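Local coordinates for protein AA10A (Thermobifida fusca, PDB 5UIZ) that is a copper-dependent lytic polysaccharide monooxygenase of family AA10, which probably cleaves crystalline polysaccharides such as cellulose by oxidation, at residues 132-138 / 185-191. Sequence-based numbering, arbitrary orientation.
Sequences NTFTIHL and IQFTVHA
Val189 sets CG2 over one face of the Phe134 ring, a CH-pi contact that brings Val189 CG2 to 3.3 Å from Phe134 CZ, the tightest apolar packing between antiparallel strands 133-138 and 185-190. Phe134 CG stands between its backbone N and carbonyl carbon (chi1 62°), which swings the ring across toward the valine; Ala191 CB meets the ring edge. One hydrogen-bonded pair further on, Ile136 lies alongside Phe187, with Ile136 CB over the ring face, 3.9 Å from Phe187 CZ. The face of Thr133, Thr188, His190 and Gln186 is largely exposed to solvent, with few apolar contacts: Thr133 and Thr188 touch through their CG2 methyls, and Thr133 OG1 and His190 ND1 share a 2.8 Å hydrogen bond, the oxygen at the imidazole edge, in its plane. Asn132 closes the ladder: its O accepts from Ala191 N, while ND2 gives a nearly straight 2.8 Å bond to Ala191 O and a second to Arg194 O. With an alanine in its place, these two carbonyls would probably lose their shared donor. Strand 133-140 is the middle of a three-stranded antiparallel sheet, flanked by 38-42 and 184-190; the face carrying Phe134, Ile136 and Phe187 packs on Val200 of strand 198-206 and Val151 of strand 146-154, part of the core between the LPMO beta-sandwich sheets.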
loop_
_atom_site.group_PDB
_atom_site.type_symbol
_atom_site.label_atom_id
_atom_site.label_comp_id
_atom_site.label_asym_id
_atom_site.label_seq_id
_atom_site.Cartn_x
_atom_site.Cartn_y
_atom_site.Cartn_z
ATOM N N ASN A 132 13.978 11.173 2.338
ATOM C CA ASN A 132 14.041 10.265 3.478
ATOM C C ASN A 132 13.055 10.615 4.549
ATOM O O ASN A 132 12.573 9.737 5.225
ATOM C CB ASN A 132 15.461 10.118 4.030
ATOM C CG ASN A 132 16.348 9.348 3.062
ATOM O OD1 ASN A 132 16.969 9.941 2.180
ATOM N ND2 ASN A 132 16.342 8.015 3.165
ATOM N N THR A 133 12.709 11.884 4.664
ATOM C CA THR A 133 11.639 12.301 5.550
ATOM C C THR A 133 10.495 12.665 4.643
ATOM O O THR A 133 10.693 13.454 3.747
ATOM C CB THR A 133 12.106 13.475 6.411
ATOM O OG1 THR A 133 13.111 12.959 7.300
ATOM C CG2 THR A 133 10.979 14.071 7.195
ATOM N N PHE A 134 9.336 12.028 4.838
ATOM C CA PHE A 134 8.178 12.263 3.977
ATOM C C PHE A 134 6.920 12.135 4.791
ATOM O O PHE A 134 6.947 11.620 5.937
ATOM C CB PHE A 134 8.169 11.318 2.762
ATOM C CG PHE A 134 8.073 9.858 3.114
ATOM C CD1 PHE A 134 9.210 9.131 3.436
ATOM C CD2 PHE A 134 6.855 9.219 3.120
ATOM C CE1 PHE A 134 9.130 7.798 3.789
ATOM C CE2 PHE A 134 6.768 7.879 3.481
ATOM C CZ PHE A 134 7.908 7.168 3.818
ATOM N N THR A 135 5.838 12.638 4.207
ATOM C CA THR A 135 4.505 12.635 4.827
ATOM C C THR A 135 3.601 11.547 4.246
ATOM O O THR A 135 3.472 11.362 3.044
ATOM C CB THR A 135 3.823 14.038 4.691
ATOM O OG1 THR A 135 4.634 15.020 5.370
ATOM C CG2 THR A 135 2.415 14.051 5.299
ATOM N N ILE A 136 2.945 10.833 5.138
ATOM C CA ILE A 136 1.921 9.914 4.763
ATOM C C ILE A 136 0.595 10.607 4.917
ATOM O O ILE A 136 0.263 11.066 6.007
ATOM C CB ILE A 136 1.942 8.683 5.640
ATOM C CG1 ILE A 136 3.342 8.026 5.549
ATOM C CG2 ILE A 136 0.774 7.773 5.278
ATOM C CD1 ILE A 136 3.407 6.546 5.223
ATOM N N HIS A 137 -0.174 10.655 3.830
ATOM C CA HIS A 137 -1.528 11.210 3.852
ATOM C C HIS A 137 -2.554 10.079 3.536
ATOM O O HIS A 137 -2.575 9.471 2.441
ATOM C CB HIS A 137 -1.582 12.373 2.868
ATOM C CG HIS A 137 -2.939 12.890 2.618
ATOM N ND1 HIS A 137 -3.257 13.561 1.463
ATOM C CD2 HIS A 137 -4.072 12.829 3.360
ATOM C CE1 HIS A 137 -4.529 13.908 1.515
ATOM N NE2 HIS A 137 -5.056 13.444 2.638
ATOM N N LEU A 138 -3.372 9.814 4.527
ATOM C CA LEU A 138 -4.396 8.824 4.472
ATOM C C LEU A 138 -5.687 9.575 4.283
ATOM O O LEU A 138 -5.903 10.639 4.880
ATOM C CB LEU A 138 -4.445 8.033 5.800
ATOM C CG LEU A 138 -5.421 6.835 5.715
ATOM C CD1 LEU A 138 -4.600 5.594 5.377
ATOM C CD2 LEU A 138 -6.297 6.574 6.922
ATOM N N ILE A 185 -5.915 12.169 7.465
ATOM C CA ILE A 185 -4.939 11.965 8.538
ATOM C C ILE A 185 -3.603 12.034 7.879
ATOM O O ILE A 185 -3.398 11.454 6.796
ATOM C CB ILE A 185 -5.112 10.624 9.205
ATOM C CG1 ILE A 185 -6.448 10.595 9.987
ATOM C CG2 ILE A 185 -3.962 10.357 10.167
ATOM C CD1 ILE A 185 -6.842 9.255 10.626
ATOM N N GLN A 186 -2.704 12.792 8.477
ATOM C CA GLN A 186 -1.338 12.822 7.984
ATOM C C GLN A 186 -0.316 12.963 9.070
ATOM O O GLN A 186 -0.608 13.526 10.101
ATOM C CB GLN A 186 -1.160 13.917 6.954
ATOM C CG GLN A 186 -1.252 15.320 7.506
ATOM C CD GLN A 186 -0.986 16.335 6.442
ATOM O OE1 GLN A 186 -1.374 16.120 5.310
ATOM N NE2 GLN A 186 -0.338 17.465 6.800
ATOM N N PHE A 187 0.863 12.415 8.809
ATOM C CA PHE A 187 1.993 12.400 9.753
ATOM C C PHE A 187 3.286 12.153 8.965
ATOM O O PHE A 187 3.255 11.580 7.891
ATOM C CB PHE A 187 1.818 11.336 10.830
ATOM C CG PHE A 187 1.585 9.948 10.295
ATOM C CD1 PHE A 187 2.651 9.102 10.052
ATOM C CD2 PHE A 187 0.312 9.490 10.054
ATOM C CE1 PHE A 187 2.437 7.824 9.565
ATOM C CE2 PHE A 187 0.095 8.241 9.547
ATOM C CZ PHE A 187 1.178 7.407 9.292
ATOM N N THR A 188 4.386 12.603 9.510
ATOM C CA THR A 188 5.683 12.603 8.866
ATOM C C THR A 188 6.520 11.468 9.443
ATOM O O THR A 188 6.492 11.217 10.634
ATOM C CB THR A 188 6.390 13.956 9.116
ATOM O OG1 THR A 188 5.485 15.016 8.791
ATOM C CG2 THR A 188 7.639 14.096 8.279
ATOM N N VAL A 189 7.228 10.750 8.578
ATOM C CA VAL A 189 8.007 9.609 8.991
ATOM C C VAL A 189 9.396 9.853 8.416
ATOM O O VAL A 189 9.563 10.613 7.487
ATOM C CB VAL A 189 7.428 8.296 8.478
ATOM C CG1 VAL A 189 5.939 8.198 8.738
ATOM C CG2 VAL A 189 7.710 8.103 7.014
ATOM N N HIS A 190 10.377 9.185 8.985
ATOM C CA HIS A 190 11.705 9.253 8.496
ATOM C C HIS A 190 12.155 7.856 8.232
ATOM O O HIS A 190 12.046 6.991 9.118
ATOM C CB HIS A 190 12.645 9.922 9.517
ATOM C CG HIS A 190 14.052 9.899 9.063
ATOM N ND1 HIS A 190 14.489 10.672 8.007
ATOM C CD2 HIS A 190 15.080 9.097 9.399
ATOM C CE1 HIS A 190 15.761 10.417 7.774
ATOM N NE2 HIS A 190 16.132 9.430 8.573
ATOM N N ALA A 191 12.673 7.623 7.021
ATOM C CA ALA A 191 13.174 6.282 6.655
ATOM C C ALA A 191 14.653 6.371 6.373
ATOM O O ALA A 191 15.041 6.785 5.279
ATOM C CB ALA A 191 12.459 5.746 5.435
#